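Local coordinates for protein cysteine desulfurase (Thermococcus onnurineus, PDB 5B89) that probably catalyses the pyridoxal phosphate-dependent transfer of sulfur from L-cysteine to a sulfur carrier, leaving L-alanine, at residues B[88-92]-B[93-97]; B[163-166]-B[167-170]; B[289-292]-B[293-297]; B[302-306]-B[307-311]; B[378-381]-B[382-386]. One frame throughout, in Å; residues are numbered along the deposited sequence.

Contact 1 (B[88-92]-B[93-97])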
loop_
_atom_site.group_PDB
_atom_site.type_symbol
_atom_site.label_atom_id
_atom_site.label_comp_id
_atom_site.label_asym_id
_atom_site.label_seq_id
_atom_site.Cartn_x
_atom_site.Cartn_y
_atom_site.Cartn_z
ATOM N N ILE B 88 -16.375 8.066 4.731
ATOM C CA ILE B 88 -15.829 9.359 5.093
ATOM C C ILE B 88 -15.023 9.921 3.882
ATOM O O ILE B 88 -15.077 11.112 3.608
ATOM C CB ILE B 88 -15.006 9.285 6.421
ATOM C CG1 ILE B 88 -15.978 9.108 7.588
ATOM C CG2 ILE B 88 -14.087 10.434 6.612
ATOM C CD1 ILE B 88 -15.283 8.623 8.868
ATOM N N VAL B 89 -14.190 9.091 3.237
ATOM C CA VAL B 89 -13.392 9.555 2.103
ATOM C C VAL B 89 -14.356 9.956 0.965
ATOM O O VAL B 89 -14.152 10.985 0.317
ATOM C CB VAL B 89 -12.458 8.415 1.643
ATOM C CG1 VAL B 89 -11.798 8.826 0.331
ATOM C CG2 VAL B 89 -11.422 8.174 2.703
ATOM N N ALA B 90 -15.333 9.136 0.699
ATOM C CA ALA B 90 -16.339 9.447 -0.372
ATOM C C ALA B 90 -16.979 10.785 -0.095
ATOM O O ALA B 90 -17.008 11.652 -1.012
ATOM C CB ALA B 90 -17.357 8.350 -0.447
ATOM N N ASP B 91 -17.471 10.995 1.096
ATOM C CA ASP B 91 -18.103 12.254 1.385
ATOM C C ASP B 91 -17.159 13.446 1.274
ATOM O O ASP B 91 -17.580 14.473 0.880
ATOM C CB ASP B 91 -18.826 12.268 2.726
ATOM C CG ASP B 91 -20.005 11.348 2.782
ATOM O OD1 ASP B 91 -20.561 11.000 1.795
ATOM O OD2 ASP B 91 -20.384 11.016 3.886
ATOM N N PHE B 92 -15.905 13.276 1.628
ATOM C CA PHE B 92 -14.940 14.353 1.583
ATOM C C PHE B 92 -14.767 14.917 0.161
ATOM O O PHE B 92 -14.581 16.053 0.034
ATOM C CB PHE B 92 -13.601 13.810 2.143
ATOM C CG PHE B 92 -12.480 14.813 2.248
ATOM C CD1 PHE B 92 -12.593 15.904 3.041
ATOM C CD2 PHE B 92 -11.317 14.586 1.624
ATOM C CE1 PHE B 92 -11.553 16.783 3.164
ATOM C CE2 PHE B 92 -10.269 15.444 1.757
ATOM C CZ PHE B 92 -10.396 16.541 2.519
ATOM N N ILE B 93 -14.865 14.056 -0.840
ATOM C CA ILE B 93 -14.704 14.441 -2.229
ATOM C C ILE B 93 -15.967 14.467 -3.071
ATOM O O ILE B 93 -15.931 14.676 -4.196
ATOM C CB ILE B 93 -13.570 13.697 -2.953
ATOM C CG1 ILE B 93 -13.921 12.238 -3.160
ATOM C CG2 ILE B 93 -12.307 13.834 -2.145
ATOM C CD1 ILE B 93 -12.918 11.485 -3.993
ATOM N N GLY B 94 -17.062 14.230 -2.412
ATOM C CA GLY B 94 -18.371 14.288 -3.122
ATOM C C GLY B 94 -18.641 13.077 -3.937
ATOM O O GLY B 94 -19.498 13.141 -4.922
ATOM N N ALA B 95 -18.070 11.894 -3.680
ATOM C CA ALA B 95 -18.300 10.677 -4.426
ATOM C C ALA B 95 -19.276 9.739 -3.724
ATOM O O ALA B 95 -19.554 9.964 -2.536
ATOM C CB ALA B 95 -16.969 9.956 -4.561
ATOM N N LYS B 96 -19.675 8.718 -4.418
ATOM C CA LYS B 96 -20.449 7.625 -3.806
ATOM C C LYS B 96 -19.436 6.669 -3.167
ATOM O O LYS B 96 -18.280 6.524 -3.644
ATOM C CB LYS B 96 -21.251 6.865 -4.818
ATOM C CG LYS B 96 -22.307 7.751 -5.586
ATOM C CD LYS B 96 -23.078 6.874 -6.576
ATOM C CE LYS B 96 -24.163 7.645 -7.364
ATOM N NZ LYS B 96 -25.020 6.651 -8.073
ATOM N N PHE B 97 -19.913 5.952 -2.159
ATOM C CA PHE B 97 -19.104 4.867 -1.502
ATOM C C PHE B 97 -18.447 3.992 -2.490
ATOM O O PHE B 97 -17.209 3.722 -2.366
ATOM C CB PHE B 97 -20.122 4.044 -0.681
ATOM C CG PHE B 97 -19.488 2.894 0.105
ATOM C CD1 PHE B 97 -18.987 3.122 1.367
ATOM C CD2 PHE B 97 -19.455 1.624 -0.408
ATOM C CE1 PHE B 97 -18.457 2.033 2.084
ATOM C CE2 PHE B 97 -18.872 0.564 0.310
ATOM C CZ PHE B 97 -18.427 0.815 1.544
HETATM O O HOH W 1 -20.627 12.276 -1.372
HETATM O O HOH W 2 -20.794 8.985 -0.169
#

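Contact 2 (B[163-166]-B[167-170])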
loop_
_atom_site.group_PDB
_atom_site.type_symbol
_atom_site.label_atom_id
_atom_site.label_comp_id
_atom_site.label_asym_id
_atom_site.label_seq_id
_atom_site.Cartn_x
_atom_site.Cartn_y
_atom_site.Cartn_z
ATOM N N LEU B 163 -1.455 28.056 -17.345
ATOM C CA LEU B 163 -1.785 27.441 -18.576
ATOM C C LEU B 163 -2.529 28.402 -19.508
ATOM O O LEU B 163 -3.271 29.206 -19.104
ATOM C CB LEU B 163 -2.707 26.231 -18.348
ATOM C CG LEU B 163 -2.136 25.049 -17.598
ATOM C CD1 LEU B 163 -3.283 24.147 -17.124
ATOM C CD2 LEU B 163 -1.123 24.273 -18.397
ATOM N N ASP B 164 -2.335 28.228 -20.802
ATOM C CA ASP B 164 -3.048 28.987 -21.830
ATOM C C ASP B 164 -4.335 28.198 -22.127
ATOM O O ASP B 164 -4.269 27.196 -22.757
ATOM C CB ASP B 164 -2.163 29.010 -23.062
ATOM C CG ASP B 164 -2.795 29.715 -24.272
ATOM O OD1 ASP B 164 -3.974 29.940 -24.275
ATOM O OD2 ASP B 164 -2.045 30.006 -25.191
ATOM N N LEU B 165 -5.463 28.653 -21.608
ATOM C CA LEU B 165 -6.698 27.947 -21.723
ATOM C C LEU B 165 -7.237 27.866 -23.143
ATOM O O LEU B 165 -7.968 27.004 -23.450
ATOM C CB LEU B 165 -7.712 28.474 -20.747
ATOM C CG LEU B 165 -7.379 28.144 -19.287
ATOM C CD1 LEU B 165 -8.493 28.629 -18.405
ATOM C CD2 LEU B 165 -7.094 26.684 -19.008
ATOM N N SER B 166 -6.818 28.792 -23.980
ATOM C CA SER B 166 -7.172 28.777 -25.382
ATOM C C SER B 166 -6.453 27.614 -26.028
ATOM O O SER B 166 -7.040 26.887 -26.740
ATOM C CB SER B 166 -6.804 30.100 -26.043
ATOM O OG SER B 166 -7.705 31.057 -25.594
ATOM N N ASP B 167 -5.182 27.435 -25.751
ATOM C CA ASP B 167 -4.464 26.295 -26.217
ATOM C C ASP B 167 -5.082 24.991 -25.637
ATOM O O ASP B 167 -5.126 23.942 -26.329
ATOM C CB ASP B 167 -2.984 26.388 -25.840
ATOM C CG ASP B 167 -2.173 25.372 -26.506
ATOM O OD1 ASP B 167 -2.134 25.328 -27.759
ATOM O OD2 ASP B 167 -1.540 24.455 -25.876
ATOM N N ALA B 168 -5.484 25.032 -24.341
ATOM C CA ALA B 168 -6.126 23.840 -23.761
ATOM C C ALA B 168 -7.336 23.377 -24.550
ATOM O O ALA B 168 -7.532 22.241 -24.794
ATOM C CB ALA B 168 -6.512 24.095 -22.327
ATOM N N GLU B 169 -8.133 24.338 -24.997
ATOM C CA GLU B 169 -9.328 23.974 -25.737
ATOM C C GLU B 169 -8.956 23.343 -27.052
ATOM O O GLU B 169 -9.545 22.320 -27.450
ATOM C CB GLU B 169 -10.091 25.231 -26.048
ATOM C CG GLU B 169 -10.827 25.906 -24.955
ATOM C CD GLU B 169 -11.577 27.152 -25.463
ATOM O OE1 GLU B 169 -10.958 27.989 -26.153
ATOM O OE2 GLU B 169 -12.767 27.281 -25.172
ATOM N N LYS B 170 -7.951 23.871 -27.694
ATOM C CA LYS B 170 -7.508 23.314 -28.929
ATOM C C LYS B 170 -6.955 21.938 -28.783
ATOM O O LYS B 170 -7.264 21.096 -29.545
ATOM C CB LYS B 170 -6.455 24.187 -29.588
ATOM C CG LYS B 170 -7.015 25.476 -30.058
ATOM C CD LYS B 170 -5.982 26.522 -30.427
ATOM C CE LYS B 170 -6.728 27.756 -30.929
ATOM N NZ LYS B 170 -5.990 29.040 -30.989
HETATM O O HOH W 3 -8.901 27.912 -28.727
#

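Contact 3 (B[289-292]-B[293-297])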
loop_
_atom_site.group_PDB
_atom_site.type_symbol
_atom_site.label_atom_id
_atom_site.label_comp_id
_atom_site.label_asym_id
_atom_site.label_seq_id
_atom_site.Cartn_x
_atom_site.Cartn_y
_atom_site.Cartn_z
ATOM N N PRO B 289 -6.596 -5.068 2.502
ATOM C CA PRO B 289 -6.292 -3.661 2.457
ATOM C C PRO B 289 -5.459 -3.116 3.521
ATOM O O PRO B 289 -5.289 -3.810 4.545
ATOM C CB PRO B 289 -7.652 -2.969 2.396
ATOM C CG PRO B 289 -8.614 -4.065 2.588
ATOM C CD PRO B 289 -7.979 -5.365 2.849
ATOM N N ASN B 290 -4.978 -1.867 3.408
ATOM C CA ASN B 290 -4.378 -1.241 4.524
ATOM C C ASN B 290 -5.442 -0.721 5.466
ATOM O O ASN B 290 -5.798 0.475 5.470
ATOM C CB ASN B 290 -3.492 -0.105 4.105
ATOM C CG ASN B 290 -2.718 0.456 5.194
ATOM O OD1 ASN B 290 -2.851 0.070 6.343
ATOM N ND2 ASN B 290 -1.825 1.468 4.895
ATOM N N ILE B 291 -5.974 -1.657 6.277
ATOM C CA ILE B 291 -7.103 -1.354 7.144
ATOM C C ILE B 291 -6.743 -0.248 8.116
ATOM O O ILE B 291 -7.456 0.759 8.323
ATOM C CB ILE B 291 -7.534 -2.618 7.889
ATOM C CG1 ILE B 291 -7.914 -3.648 6.885
ATOM C CG2 ILE B 291 -8.656 -2.310 8.892
ATOM C CD1 ILE B 291 -7.854 -5.054 7.456
ATOM N N GLY B 292 -5.584 -0.318 8.784
ATOM C CA GLY B 292 -5.152 0.683 9.696
ATOM C C GLY B 292 -4.986 2.036 9.055
ATOM O O GLY B 292 -5.277 3.039 9.659
ATOM N N GLY B 293 -4.434 1.972 7.842
ATOM C CA GLY B 293 -4.215 3.241 7.154
ATOM C C GLY B 293 -5.505 3.901 6.683
ATOM O O GLY B 293 -5.604 5.112 6.767
ATOM N N ALA B 294 -6.474 3.143 6.234
ATOM C CA ALA B 294 -7.805 3.724 5.876
ATOM C C ALA B 294 -8.445 4.323 7.086
ATOM O O ALA B 294 -9.012 5.441 7.063
ATOM C CB ALA B 294 -8.677 2.668 5.296
ATOM N N ILE B 295 -8.351 3.693 8.262
ATOM C CA ILE B 295 -8.881 4.243 9.504
ATOM C C ILE B 295 -8.169 5.499 9.876
ATOM O O ILE B 295 -8.776 6.491 10.312
ATOM C CB ILE B 295 -8.831 3.134 10.598
ATOM C CG1 ILE B 295 -9.842 2.053 10.275
ATOM C CG2 ILE B 295 -9.051 3.732 12.030
ATOM C CD1 ILE B 295 -9.649 0.700 11.044
ATOM N N GLY B 296 -6.851 5.511 9.726
ATOM C CA GLY B 296 -6.098 6.730 9.965
ATOM C C GLY B 296 -6.430 7.905 9.036
ATOM O O GLY B 296 -6.511 9.059 9.502
ATOM N N LEU B 297 -6.619 7.516 7.799
ATOM C CA LEU B 297 -6.999 8.569 6.813
ATOM C C LEU B 297 -8.360 9.134 7.164
ATOM O O LEU B 297 -8.499 10.361 7.095
ATOM C CB LEU B 297 -6.955 8.003 5.403
ATOM C CG LEU B 297 -7.470 8.948 4.276
ATOM C CD1 LEU B 297 -6.747 10.234 4.308
ATOM C CD2 LEU B 297 -7.385 8.268 2.941
#

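Contact 4 (B[302-306]-B[307-311])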
loop_
_atom_site.group_PDB
_atom_site.type_symbol
_atom_site.label_atom_id
_atom_site.label_comp_id
_atom_site.label_asym_id
_atom_site.label_seq_id
_atom_site.Cartn_x
_atom_site.Cartn_y
_atom_site.Cartn_z
ATOM N N ARG B 302 -11.553 13.633 9.271
ATOM C CA ARG B 302 -12.371 14.235 10.301
ATOM C C ARG B 302 -11.685 15.392 11.045
ATOM O O ARG B 302 -12.321 16.352 11.430
ATOM C CB ARG B 302 -12.820 13.176 11.291
ATOM C CG ARG B 302 -13.880 12.284 10.730
ATOM C CD ARG B 302 -15.202 13.043 10.580
ATOM N NE ARG B 302 -16.323 12.133 10.537
ATOM C CZ ARG B 302 -17.219 12.129 9.596
ATOM N NH1 ARG B 302 -17.085 12.987 8.592
ATOM N NH2 ARG B 302 -18.224 11.266 9.639
ATOM N N TYR B 303 -10.388 15.292 11.232
ATOM C CA TYR B 303 -9.641 16.337 11.871
ATOM C C TYR B 303 -9.638 17.601 10.970
ATOM O O TYR B 303 -9.793 18.678 11.436
ATOM C CB TYR B 303 -8.219 15.816 12.176
ATOM C CG TYR B 303 -7.377 16.667 13.038
ATOM C CD1 TYR B 303 -7.442 16.568 14.399
ATOM C CD2 TYR B 303 -6.481 17.523 12.496
ATOM C CE1 TYR B 303 -6.655 17.365 15.187
ATOM C CE2 TYR B 303 -5.711 18.318 13.260
ATOM C CZ TYR B 303 -5.809 18.251 14.620
ATOM O OH TYR B 303 -5.027 19.084 15.330
ATOM N N ILE B 304 -9.449 17.386 9.696
ATOM C CA ILE B 304 -9.429 18.473 8.730
ATOM C C ILE B 304 -10.822 19.137 8.692
ATOM O O ILE B 304 -10.922 20.307 8.576
ATOM C CB ILE B 304 -9.073 17.935 7.302
ATOM C CG1 ILE B 304 -7.592 17.598 7.128
ATOM C CG2 ILE B 304 -9.456 18.903 6.191
ATOM C CD1 ILE B 304 -6.602 18.705 7.316
ATOM N N GLU B 305 -11.856 18.341 8.796
ATOM C CA GLU B 305 -13.301 18.866 8.742
ATOM C C GLU B 305 -13.542 19.687 9.985
ATOM O O GLU B 305 -14.283 20.755 9.848
ATOM C CB GLU B 305 -14.285 17.708 8.574
ATOM C CG GLU B 305 -14.174 17.136 7.168
ATOM C CD GLU B 305 -14.962 15.847 6.914
ATOM O OE1 GLU B 305 -15.105 15.478 5.673
ATOM O OE2 GLU B 305 -15.285 15.199 7.944
ATOM N N ARG B 306 -12.958 19.422 11.104
ATOM C CA ARG B 306 -13.172 20.196 12.320
ATOM C C ARG B 306 -12.519 21.542 12.171
ATOM O O ARG B 306 -13.044 22.594 12.648
ATOM C CB ARG B 306 -12.573 19.427 13.538
ATOM C CG ARG B 306 -12.849 19.945 14.899
ATOM C CD ARG B 306 -12.341 18.931 15.995
ATOM N NE ARG B 306 -12.002 19.652 17.222
ATOM C CZ ARG B 306 -10.766 20.021 17.593
ATOM N NH1 ARG B 306 -9.638 19.739 16.881
ATOM N NH2 ARG B 306 -10.634 20.699 18.722
ATOM N N ILE B 307 -11.375 21.657 11.509
ATOM C CA ILE B 307 -10.702 22.869 11.269
ATOM C C ILE B 307 -11.454 23.614 10.175
ATOM O O ILE B 307 -11.699 24.829 10.333
ATOM C CB ILE B 307 -9.283 22.646 10.821
ATOM C CG1 ILE B 307 -8.512 21.891 11.903
ATOM C CG2 ILE B 307 -8.629 23.936 10.367
ATOM C CD1 ILE B 307 -7.251 21.282 11.341
ATOM N N GLY B 308 -11.838 22.951 9.109
ATOM C CA GLY B 308 -12.459 23.577 7.922
ATOM C C GLY B 308 -11.485 23.948 6.836
ATOM O O GLY B 308 -10.491 24.622 7.044
ATOM N N LEU B 309 -11.829 23.482 5.633
ATOM C CA LEU B 309 -10.948 23.778 4.459
ATOM C C LEU B 309 -10.793 25.259 4.200
ATOM O O LEU B 309 -9.761 25.718 3.740
ATOM C CB LEU B 309 -11.347 23.012 3.208
ATOM C CG LEU B 309 -11.123 21.507 3.255
ATOM C CD1 LEU B 309 -11.930 20.775 2.210
ATOM C CD2 LEU B 309 -9.621 21.205 3.120
ATOM N N GLY B 310 -11.797 26.021 4.550
ATOM C CA GLY B 310 -11.705 27.457 4.377
ATOM C C GLY B 310 -10.674 28.107 5.271
ATOM O O GLY B 310 -9.964 28.962 4.860
ATOM N N ARG B 311 -10.634 27.659 6.501
ATOM C CA ARG B 311 -9.652 28.168 7.407
ATOM C C ARG B 311 -8.245 27.737 6.991
ATOM O O ARG B 311 -7.354 28.434 7.131
ATOM C CB ARG B 311 -9.905 27.651 8.788
ATOM C CG ARG B 311 -11.165 28.133 9.441
ATOM C CD ARG B 311 -11.073 27.751 10.910
ATOM N NE ARG B 311 -12.235 28.082 11.706
ATOM C CZ ARG B 311 -12.877 27.277 12.528
ATOM N NH1 ARG B 311 -12.569 26.023 12.630
ATOM N NH2 ARG B 311 -13.879 27.729 13.247
#

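Contact 5 (B[378-381]-B[382-386])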
loop_
_atom_site.group_PDB
_atom_site.type_symbol
_atom_site.label_atom_id
_atom_site.label_comp_id
_atom_site.label_asym_id
_atom_site.label_seq_id
_atom_site.Cartn_x
_atom_site.Cartn_y
_atom_site.Cartn_z
ATOM N N LEU B 378 11.065 17.171 -13.047
ATOM C CA LEU B 378 12.190 17.614 -13.939
ATOM C C LEU B 378 11.786 18.448 -15.121
ATOM O O LEU B 378 12.533 19.430 -15.468
ATOM C CB LEU B 378 13.089 16.445 -14.330
ATOM C CG LEU B 378 14.073 15.953 -13.259
ATOM C CD1 LEU B 378 14.724 14.564 -13.419
ATOM C CD2 LEU B 378 15.285 16.925 -13.224
ATOM N N PRO B 379 10.660 18.204 -15.739
ATOM C CA PRO B 379 10.313 19.053 -16.869
ATOM C C PRO B 379 10.036 20.474 -16.453
ATOM O O PRO B 379 10.238 21.323 -17.255
ATOM C CB PRO B 379 9.114 18.366 -17.475
ATOM C CG PRO B 379 9.425 16.925 -17.230
ATOM C CD PRO B 379 9.900 16.944 -15.783
ATOM N N VAL B 380 9.608 20.703 -15.219
ATOM C CA VAL B 380 9.407 22.053 -14.730
ATOM C C VAL B 380 10.789 22.755 -14.666
ATOM O O VAL B 380 10.941 23.859 -15.070
ATOM C CB VAL B 380 8.750 22.096 -13.322
ATOM C CG1 VAL B 380 8.853 23.475 -12.704
ATOM C CG2 VAL B 380 7.288 21.686 -13.387
ATOM N N MET B 381 11.757 22.066 -14.116
ATOM C CA MET B 381 13.083 22.626 -13.980
ATOM C C MET B 381 13.674 22.883 -15.351
ATOM O O MET B 381 14.229 23.900 -15.605
ATOM C CB MET B 381 13.981 21.744 -13.145
ATOM C CG MET B 381 13.432 21.383 -11.786
ATOM S SD MET B 381 12.980 22.837 -10.822
ATOM C CE MET B 381 11.659 22.179 -9.758
ATOM N N LYS B 382 13.505 21.927 -16.227
ATOM C CA LYS B 382 14.093 22.079 -17.571
ATOM C C LYS B 382 13.394 23.217 -18.337
ATOM O O LYS B 382 14.090 23.998 -19.008
ATOM C CB LYS B 382 14.043 20.754 -18.294
ATOM C CG LYS B 382 14.969 19.751 -17.720
ATOM C CD LYS B 382 14.815 18.400 -18.419
ATOM C CE LYS B 382 15.663 17.424 -17.685
ATOM N NZ LYS B 382 15.672 16.110 -18.408
ATOM N N LYS B 383 12.086 23.420 -18.156
ATOM C CA LYS B 383 11.340 24.544 -18.757
ATOM C C LYS B 383 11.831 25.885 -18.248
ATOM O O LYS B 383 11.935 26.921 -19.010
ATOM C CB LYS B 383 9.841 24.363 -18.552
ATOM C CG LYS B 383 8.921 25.419 -19.146
ATOM C CD LYS B 383 7.465 25.079 -18.848
ATOM C CE LYS B 383 6.483 26.068 -19.353
ATOM N NZ LYS B 383 6.585 26.213 -20.857
ATOM N N LEU B 384 12.098 25.943 -16.946
ATOM C CA LEU B 384 12.546 27.194 -16.349
ATOM C C LEU B 384 14.044 27.397 -16.532
ATOM O O LEU B 384 14.525 28.476 -16.278
ATOM C CB LEU B 384 12.161 27.244 -14.836
ATOM C CG LEU B 384 10.768 27.773 -14.556
ATOM C CD1 LEU B 384 9.692 27.028 -15.349
ATOM C CD2 LEU B 384 10.457 27.640 -13.102
ATOM N N GLY B 385 14.789 26.380 -16.945
ATOM C CA GLY B 385 16.263 26.575 -17.159
ATOM C C GLY B 385 17.042 26.572 -15.835
ATOM O O GLY B 385 18.092 27.197 -15.724
ATOM N N ILE B 386 16.540 25.868 -14.816
ATOM C CA ILE B 386 17.190 25.772 -13.509
ATOM C C ILE B 386 17.389 24.311 -13.160
ATOM O O ILE B 386 16.809 23.412 -13.832
ATOM C CB ILE B 386 16.409 26.478 -12.437
ATOM C CG1 ILE B 386 15.014 25.859 -12.310
ATOM C CG2 ILE B 386 16.285 27.950 -12.746
ATOM C CD1 ILE B 386 14.159 26.431 -11.197
#

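Contact 1 (B[88-92]-B[93-97])
A90 and A95 meet where helix 73-93 ends, and the backbone amide of A95 folds back on A90 O at 2.9 Å, arriving from above the carbonyl plane. With phi of 78°, G94 is the first residue to leave helical angles, and its N makes a weak bond to D91 O; this is a Schellman motif. The close packing lies on the protein side. A90 CB comes 4.4 Å from A95 CB, and I93 CG2 lies 4.0 Å from F92 CD2, I93 and F92 crossing at about a right angle. I93 CG1 is held between its backbone N and carbonyl carbon (chi1 70°), which lays it 3.7 Å from V89 O. The other side is hydrated, with A95 O at the boundary: D91 points away from the turn, and one water spans D91 OD1 and A95 O, giving both 2.8 Å bonds. A second water bonds A95 O but reaches D91 OD1 only weakly. K96 NZ forms a salt bridge with E251. On the inner side V89, A90 and I93 pack on I100 of strand 100-103, I93 and A95 on Y248 of strand 245-249, and I88 and F92 on I301 of helix 291-307.

Contact 2 (B[163-166]-B[167-170])
D164 and D167 set their side chains at about a right angle, with the carboxylate planes 47° apart, at the start of helix 165-172. D164 is the N-cap: its CG stands anti to the backbone N (chi1 177°), which swings OD1 back over the first turn. There D167 N donates to D164 OD1 at 3.1 Å, meeting it from well above the carboxylate plane (76° out), and S166 N adds a weak bond to the same oxygen. D167 CB consequently lies 3.7 Å from D164 CG, yet the D167 carboxylate leads away, and D164 OD2 and D167 OD1 stay 5.3 Å apart. D167 OD2 is instead held by E156 N and, in a salt bridge, by K171; the lysine probably offsets part of the charge D167 brings near D164. E169 runs extended past the turn, its CG 3.4 Å from L165 O, and a water donates to both S166 O and E169 OE1. On the side facing helix 193-203, L165 CD2 touches A168 CB at 4.2 Å. There L163, L165 and A168 all pack on L196; A168 also touches I155, just beyond strand 151-154, and D164 is tied by backbone bonding to E156.

Contact 3 (B[289-292]-B[293-297])
N290 OD1 accepts from G293 N at 2.9 Å, the amide lying well above the plane of the side-chain carbonyl (67° out of it). The next amide, A294 N, bonds N290 O, also at 2.9 Å, so N290 satisfies two early amides of the helix with its side chain and its backbone. A chi1 of -172° turns CG opposite the main-chain nitrogen and lays the carboxamide over G293, where a CB would come within a clashing 2.4 Å of N290 ND2; glycine leaves that room. This is an N-cap at the head of helix 291-307, reached through an inverse gamma turn centred on N290, in which I291 N bonds P289 O weakly. Along the same helix I291 and I295 lie side by side, I291 CG2 being 3.8 Å from I295 CD1, with I295 CG1 close over I291 O at 3.3 Å. Farther out, N290 ND2 donates to G243 O of the same chain, while T242 OG1 of the second subunit is hydrogen-bonded to both N290 OD1 and G292 N. With a leucine at N290, G293 N would probably lose its capping acceptor and that G243 O its amide donor. Y59 of helix 50-62 flanks both isoleucines.

Contact 4 (B[302-306]-B[307-311])
Y303 meets I307 because its first torsion (chi1 -170°) places the ring beside the carbonyl carbon, while I307 turns CG1 away from its carbonyl carbon (chi1 -60°) and lays CD1 against that ring. I307 CD1 stops 3.9 Å from Y303 CE2, the two side chains inclined to one another, and I307 CG1 rests 3.5 Å from Y303 O. I307 also packs on V27 and M21. Cutting I307 back to an alanine is likely to leave a gap beside the Y303 ring and another where V27 and M21 are met. On another side of the helix end, I304 CG2 meets L309 CD2 at 3.8 Å, bridging from helix 291-307 to helix 309-329. G308 makes the corner between them: its phi is positive, its N bonds I304 O at 2.8 Å, and it occupies the N-cap position of the following helix. The amide of I307 makes only weak bonds, to Y303 O and I304 O. Y303 OH is held by D30. Farther back, R302 NH1 and E305 OE2 form a 2.9 Å salt bridge, in the guanidinium plane and on the syn lone pair. From the next helix R311, extended from CG to NE, brings NH1 within 2.7 Å of I307 O in a hydrogen bond, and its NH2 holds A19 O. A positive group on this last-turn carbonyl is likely to offset the partial negative charge of the helix C-terminus.

Contact 5 (B[378-381]-B[382-386])
L378 bonds K382 through its carbonyl to begin a short helix, 378-384, that a Schellman motif brings to an end, with G385 as its C-prime residue. The helix starts two residues past C376, which carries a persulfide in this crystal. L378 O accepts from K382 N at 2.8 Å, nearly along the C=O axis, and the lysine side chain runs extended back past it, K382 CG lying 3.3 Å from L378 O. The end of K382 is used elsewhere: NZ makes a salt bridge to D269 and a hydrogen bond to V270 O, both of the second subunit. At the head of the helix, L378 N is bonded to NE2 of H135. P379 follows, its carbonyl taking K383 N and its ring packing on H135 and on L272 of the second subunit; K383 itself carries NZ away to G157 O. V380 points away from 382-386 and its side chain touches Y132, while its carbonyl accepts from L384 N at 3.0 Å and has L384 CD1 3.4 Å off. M381 comes last in the segment, its O taking the straighter I386 N bond (3.1 Å, 161°) and a weak, bent one from G385 N, which also bonds K382 O weakly. Positive phi at G385 (78°) reverses the chain so that I386 comes back beside M381. The methionine, bent at chi2 (-55°), brings SD beside I386, whose CG1, set between backbone N and carbonyl carbon, carries CD1 to 3.8 Å from M381 SD.

Overall arrangement
Each contact is a local one between adjoining segments; along the chain the five follow in series, and none encloses or crosses another. Contact 1 ends helix 73-93 ahead of strand 100-103, and contact 2 starts helix 165-172, between strands 151-154 and 177-181 of the seven-stranded sheet. Contacts 3 and 4 open and close helix 291-307, and both lie against contact 1: V89 CG2 meets L297 CD2 at 4.0 Å, while F92 packs on E305, I304 and L309, and I88 on R302. Contact 5, after the persulfide cysteine, comes within about 8 Å of contact 2 at nearest atoms without touching it. Contacts 3 and 5 each reach the second subunit.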